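Local coordinates for protein pantothenate synthetase (Francisella tularensis subsp. tularensis, PDB 3N8H) that probably condenses pantoate with beta-alanine to make pantothenate, using ATP and passing through a pantoyl-adenylate intermediate, at residues T178-Q181 against L185-S188; T133-L138 against M158-L163. All blocks are in the same frame, centred on the assembly; numbering follows the deposited sequence.

Contact 1 (T178-Q181 against L185-S188); sequences TQRQ and LPLS. With AMP (adenosine monophosphate), chain D.
Two backbone hydrogen bonds tie residues 178-181 to residues 185-188. Leu187 N gives its hydrogen to Gln179 O at 3.0 Å, in a nearly straight bond (173°). Gln181 N gives its own to Leu185 O at 2.8 Å. The two bonds flank a single beta bridge, in which Arg180 and Pro186 form a non-hydrogen-bonded antiparallel pair. The CA of Arg180 also lies 3.5 Å from Leu185 O, a CH...O contact.

The bound AMP is held by the same backbone. Gln179 N donates to AMP N1 at 2.8 Å, and N6 donates to Gln179 O, so both hold the Watson-Crick edge of the adenine. Leu187 O takes the other N6 hydrogen, on the N7 side, at 2.7 Å. Gln179 O therefore accepts two hydrogens, one from Leu187 N and one from the base. A donor facing N1 and two carbonyls facing N6 match adenine, consistent with N1 acting as an acceptor.

Both segments belong to the loop between strand 172-176, the edge strand of the parallel sheet within this chain, and helix 196-210. The sheet is that of the Rossmann-like nucleotide-binding fold of the HUP clan. Leu187 and Ser188 are in the predicted ATP-binding site. Lys152, from the same site, donates to Leu187 O and Ser188 OG.

Side-chain contacts flank the bridge. Leu187 CG lies anti to the carbonyl carbon (chi1 -63°), and its two methyl branches diverge. CD1 meets Gln179 CB at 3.8 Å, while CD2 lies against the amide of Gln181, whose side chain crosses Leu187 at about a right angle. Arg180 NH1 passes obliquely by Pro186 CG at 3.6 Å. Thr178 CG2 sits over the centre of one face of the Arg180 guanidinium. That group forms a salt bridge with Asp254, and its NH1 also bonds to Gly184 O.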
loop_
_atom_site.group_PDB
_atom_site.type_symbol
_atom_site.label_atom_id
_atom_site.label_comp_id
_atom_site.label_asym_id
_atom_site.label_seq_id
_atom_site.Cartn_x
_atom_site.Cartn_y
_atom_site.Cartn_z
ATOM N N THR A 178 -19.631 -7.964 18.700
ATOM C CA THR A 178 -18.752 -8.976 19.291
ATOM C C THR A 178 -19.570 -10.116 19.926
ATOM O O THR A 178 -20.422 -9.888 20.798
ATOM C CB THR A 178 -17.825 -8.341 20.335
ATOM O OG1 THR A 178 -16.938 -7.434 19.672
ATOM C CG2 THR A 178 -16.984 -9.420 21.062
ATOM N N GLN A 179 -19.336 -11.334 19.458
ATOM C CA GLN A 179 -20.003 -12.486 20.028
ATOM C C GLN A 179 -19.271 -12.912 21.298
ATOM O O GLN A 179 -18.040 -12.947 21.321
ATOM C CB GLN A 179 -20.047 -13.650 19.031
ATOM C CG GLN A 179 -20.766 -13.315 17.734
ATOM C CD GLN A 179 -22.163 -12.774 17.994
ATOM O OE1 GLN A 179 -23.043 -13.498 18.427
ATOM N NE2 GLN A 179 -22.352 -11.483 17.772
ATOM N N ARG A 180 -20.047 -13.279 22.324
ATOM C CA ARG A 180 -19.516 -13.548 23.655
ATOM C C ARG A 180 -19.990 -14.890 24.241
ATOM O O ARG A 180 -21.102 -15.369 23.926
ATOM C CB ARG A 180 -19.907 -12.389 24.597
ATOM C CG ARG A 180 -19.370 -11.021 24.150
ATOM C CD ARG A 180 -19.742 -9.838 25.069
ATOM N NE ARG A 180 -19.185 -8.587 24.527
ATOM C CZ ARG A 180 -17.921 -8.200 24.697
ATOM N NH1 ARG A 180 -17.093 -8.953 25.434
ATOM N NH2 ARG A 180 -17.480 -7.061 24.155
ATOM N N GLN A 181 -19.139 -15.494 25.084
ATOM C CA GLN A 181 -19.551 -16.553 26.018
ATOM C C GLN A 181 -20.557 -16.045 27.053
ATOM O O GLN A 181 -20.625 -14.844 27.328
ATOM C CB GLN A 181 -18.351 -17.089 26.813
ATOM C CG GLN A 181 -17.292 -17.752 26.003
ATOM C CD GLN A 181 -17.778 -19.050 25.354
ATOM O OE1 GLN A 181 -18.923 -19.460 25.544
ATOM N NE2 GLN A 181 -16.898 -19.702 24.588
ATOM N N LEU A 185 -16.953 -13.125 28.203
ATOM C CA LEU A 185 -15.713 -13.374 27.468
ATOM C C LEU A 185 -15.932 -13.475 25.955
ATOM O O LEU A 185 -16.659 -14.357 25.486
ATOM C CB LEU A 185 -15.058 -14.670 27.998
ATOM C CG LEU A 185 -13.758 -15.168 27.371
ATOM C CD1 LEU A 185 -12.611 -14.187 27.644
ATOM C CD2 LEU A 185 -13.429 -16.560 27.898
ATOM N N PRO A 186 -15.288 -12.582 25.189
ATOM C CA PRO A 186 -15.368 -12.599 23.736
ATOM C C PRO A 186 -14.913 -13.941 23.178
ATOM O O PRO A 186 -13.949 -14.536 23.670
ATOM C CB PRO A 186 -14.343 -11.540 23.308
ATOM C CG PRO A 186 -14.125 -10.703 24.468
ATOM C CD PRO A 186 -14.384 -11.526 25.684
ATOM N N LEU A 187 -15.591 -14.413 22.143
ATOM C CA LEU A 187 -15.070 -15.551 21.385
ATOM C C LEU A 187 -13.806 -15.136 20.618
ATOM O O LEU A 187 -13.742 -14.041 20.039
ATOM C CB LEU A 187 -16.145 -16.092 20.449
ATOM C CG LEU A 187 -17.338 -16.611 21.250
ATOM C CD1 LEU A 187 -18.485 -16.919 20.317
ATOM C CD2 LEU A 187 -16.900 -17.839 22.055
ATOM N N SER A 188 -12.785 -15.993 20.650
ATOM C CA SER A 188 -11.511 -15.729 19.970
ATOM C C SER A 188 -10.795 -17.051 19.670
ATOM O O SER A 188 -10.877 -17.980 20.472
ATOM C CB SER A 188 -10.625 -14.868 20.867
ATOM O OG SER A 188 -9.693 -14.132 20.101
HETATM P P AMP D . -9.325 -13.271 13.246
HETATM O O1P AMP D . -9.569 -14.599 12.536
HETATM O O2P AMP D . -9.288 -13.312 14.744
HETATM O O3P AMP D . -8.204 -12.493 12.660
HETATM O "O5'" AMP D . -10.725 -12.486 13.009
HETATM C "C5'" AMP D . -11.369 -12.432 11.736
HETATM C "C4'" AMP D . -12.552 -11.496 11.791
HETATM O "O4'" AMP D . -13.512 -12.006 12.771
HETATM C "C3'" AMP D . -12.202 -10.060 12.219
HETATM O "O3'" AMP D . -13.068 -9.129 11.547
HETATM C "C2'" AMP D . -12.529 -10.083 13.707
HETATM O "O2'" AMP D . -12.770 -8.822 14.312
HETATM C "C1'" AMP D . -13.759 -10.987 13.729
HETATM N N9 AMP D . -14.020 -11.548 15.060
HETATM C C8 AMP D . -13.121 -12.190 15.841
HETATM N N7 AMP D . -13.688 -12.544 17.028
HETATM C C5 AMP D . -14.968 -12.093 17.018
HETATM C C6 AMP D . -16.110 -12.132 17.957
HETATM N N6 AMP D . -15.959 -12.717 19.157
HETATM N N1 AMP D . -17.277 -11.571 17.592
HETATM C C2 AMP D . -17.389 -10.964 16.386
HETATM N N3 AMP D . -16.397 -10.895 15.473
HETATM C C4 AMP D . -15.177 -11.438 15.724
#

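Contact 2 (T133-L138 against M158-L163); sequences TVVLKL and MLIKQL
Val135 and Leu136 meet Ile160 and Leu163 in a largely buried contact between helices, made by aliphatic side chains. It joins helix 127-142 to helix 154-166. These helices come just before and just after strand 146-150 of the parallel sheet. Helix 154-166 is the connection between the neighbouring parallel strands 146-150 and 172-176, a beta-alpha-beta crossover. The two short segments run in broadly the same direction, with their axes 10.8 Å apart at closest approach and crossing at -50°. The backbones stay well separated, and side chains bridge the distance.

Val135 points toward the other helix and is touched by both partners. Its CG1 lies anti to the backbone N (chi1 167°). That branch reaches Leu163 CD2 at 3.8 Å and Ile160 CD1 at 4.0 Å. The CG2 branch also touches Ile160 CD1, again at 4.0 Å, so the end of the isoleucine rests against both methyls of the valine. The two side chains cross at about a right angle.

Leu163 approaches from the other helix, one turn beyond Ile160. Its CG is anti to the backbone N (chi1 -176°), and the CD2 branch does the touching. Besides Val135 CG1, this methyl meets Leu136 CB at 4.1 Å and comes within 3.8 Å of Leu136 N. It thus lies against the backbone of helix 127-142 as well as its side chains.

Leu107 of the second subunit packs on Leu163, and its Phe167 on Leu136. Lys137 of helix 127-142 makes a salt bridge with Asp166 of that subunit, while Ile160 touches Ile173 of strand 172-176.

With only methyl, methylene and backbone atoms meeting, the contact depends on shape and burial. It gives neither helix a polar bond that would fix its register along the other.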
loop_
_atom_site.group_PDB
_atom_site.type_symbol
_atom_site.label_atom_id
_atom_site.label_comp_id
_atom_site.label_asym_id
_atom_site.label_seq_id
_atom_site.Cartn_x
_atom_site.Cartn_y
_atom_site.Cartn_z
ATOM N N THR A 133 -1.124 -4.475 5.235
ATOM C CA THR A 133 -0.508 -4.944 3.996
ATOM C C THR A 133 -1.251 -6.184 3.443
ATOM O O THR A 133 -1.623 -6.236 2.264
ATOM C CB THR A 133 0.995 -5.278 4.209
ATOM O OG1 THR A 133 1.683 -4.109 4.702
ATOM C CG2 THR A 133 1.633 -5.719 2.901
ATOM N N VAL A 134 -1.489 -7.161 4.305
ATOM C CA VAL A 134 -2.213 -8.362 3.885
ATOM C C VAL A 134 -3.672 -8.029 3.559
ATOM O O VAL A 134 -4.231 -8.574 2.618
ATOM C CB VAL A 134 -2.103 -9.528 4.913
ATOM C CG1 VAL A 134 -3.046 -9.327 6.096
ATOM C CG2 VAL A 134 -2.425 -10.847 4.221
ATOM N N VAL A 135 -4.287 -7.113 4.304
ATOM C CA VAL A 135 -5.676 -6.756 4.003
ATOM C C VAL A 135 -5.785 -6.078 2.619
ATOM O O VAL A 135 -6.635 -6.434 1.781
ATOM C CB VAL A 135 -6.305 -5.877 5.141
ATOM C CG1 VAL A 135 -7.626 -5.252 4.694
ATOM C CG2 VAL A 135 -6.528 -6.724 6.384
ATOM N N LEU A 136 -4.877 -5.143 2.361
ATOM C CA LEU A 136 -4.795 -4.524 1.035
ATOM C C LEU A 136 -4.661 -5.587 -0.068
ATOM O O LEU A 136 -5.348 -5.524 -1.079
ATOM C CB LEU A 136 -3.627 -3.528 0.958
ATOM C CG LEU A 136 -3.550 -2.752 -0.368
ATOM C CD1 LEU A 136 -4.925 -2.203 -0.800
ATOM C CD2 LEU A 136 -2.522 -1.614 -0.300
ATOM N N LYS A 137 -3.764 -6.546 0.123
ATOM C CA LYS A 137 -3.584 -7.624 -0.860
ATOM C C LYS A 137 -4.866 -8.450 -1.079
ATOM O O LYS A 137 -5.273 -8.723 -2.214
ATOM C CB LYS A 137 -2.435 -8.536 -0.404
ATOM C CG LYS A 137 -1.041 -7.929 -0.618
ATOM C CD LYS A 137 0.020 -8.745 0.165
ATOM C CE LYS A 137 1.448 -8.275 -0.191
ATOM N NZ LYS A 137 1.929 -8.858 -1.482
ATOM N N LEU A 138 -5.503 -8.830 0.028
ATOM C CA LEU A 138 -6.707 -9.654 0.008
ATOM C C LEU A 138 -7.862 -8.947 -0.697
ATOM O O LEU A 138 -8.699 -9.564 -1.373
ATOM C CB LEU A 138 -7.112 -10.001 1.440
ATOM C CG LEU A 138 -6.194 -11.060 2.081
ATOM C CD1 LEU A 138 -6.520 -11.258 3.548
ATOM C CD2 LEU A 138 -6.307 -12.417 1.323
HETATM N N MSE A 158 -11.114 0.688 12.174
HETATM C CA MSE A 158 -10.829 2.089 11.842
HETATM C C MSE A 158 -9.714 2.183 10.814
HETATM O O MSE A 158 -9.800 2.934 9.846
HETATM C CB MSE A 158 -10.432 2.867 13.101
HETATM C CG MSE A 158 -11.494 2.897 14.186
HETATM SE SE MSE A 158 -10.961 4.001 15.721
HETATM C CE MSE A 158 -10.600 5.699 14.817
ATOM N N LEU A 159 -8.667 1.403 11.026
ATOM C CA LEU A 159 -7.545 1.374 10.114
ATOM C C LEU A 159 -7.959 0.841 8.736
ATOM O O LEU A 159 -7.533 1.363 7.701
ATOM C CB LEU A 159 -6.411 0.517 10.705
ATOM C CG LEU A 159 -5.679 1.108 11.891
ATOM C CD1 LEU A 159 -4.614 0.145 12.401
ATOM C CD2 LEU A 159 -5.068 2.459 11.468
ATOM N N ILE A 160 -8.805 -0.186 8.709
ATOM C CA ILE A 160 -9.197 -0.719 7.416
ATOM C C ILE A 160 -10.111 0.290 6.683
ATOM O O ILE A 160 -10.084 0.383 5.456
ATOM C CB ILE A 160 -9.832 -2.141 7.544
ATOM C CG1 ILE A 160 -8.756 -3.173 7.925
ATOM C CG2 ILE A 160 -10.550 -2.560 6.245
ATOM C CD1 ILE A 160 -9.361 -4.561 8.221
ATOM N N LYS A 161 -10.891 1.065 7.431
ATOM C CA LYS A 161 -11.764 2.065 6.791
ATOM C C LYS A 161 -10.873 3.125 6.169
ATOM O O LYS A 161 -11.159 3.628 5.079
ATOM C CB LYS A 161 -12.763 2.691 7.781
ATOM C CG LYS A 161 -13.863 1.745 8.291
ATOM C CD LYS A 161 -14.759 2.436 9.340
ATOM C CE LYS A 161 -16.083 1.687 9.572
ATOM N NZ LYS A 161 -16.876 2.313 10.709
ATOM N N GLN A 162 -9.763 3.440 6.841
ATOM C CA GLN A 162 -8.848 4.459 6.315
ATOM C C GLN A 162 -8.126 3.919 5.062
ATOM O O GLN A 162 -7.992 4.623 4.065
ATOM C CB GLN A 162 -7.838 4.898 7.375
ATOM C CG GLN A 162 -6.933 6.034 6.919
ATOM C CD GLN A 162 -7.685 7.341 6.762
ATOM O OE1 GLN A 162 -8.452 7.727 7.640
ATOM N NE2 GLN A 162 -7.470 8.027 5.642
ATOM N N LEU A 163 -7.707 2.661 5.126
ATOM C CA LEU A 163 -7.104 1.961 3.981
ATOM C C LEU A 163 -7.988 1.966 2.733
ATOM O O LEU A 163 -7.518 2.185 1.621
ATOM C CB LEU A 163 -6.831 0.521 4.360
ATOM C CG LEU A 163 -6.124 -0.312 3.301
ATOM C CD1 LEU A 163 -4.617 -0.007 3.287
ATOM C CD2 LEU A 163 -6.420 -1.833 3.480
#

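Contact 1 is partly buried and contact 2 is more fully so. Neither shares a helix or strand with the other, and their centres lie about 23 Å apart on opposite sides of the chain's centre. Along the chain, contact 2 closes before contact 1 opens, and strand 172-176 lies between them. Contact 1 joins two parts of one loop through main-chain hydrogen bonds, and some of the same backbone atoms also bind the adenine. Contact 2 joins two helices through branched aliphatic side chains, next to the second subunit. What crosses contact 1 is chiefly main-chain hydrogen bonding beside the nucleotide; what crosses contact 2 is aliphatic packing close to the second subunit.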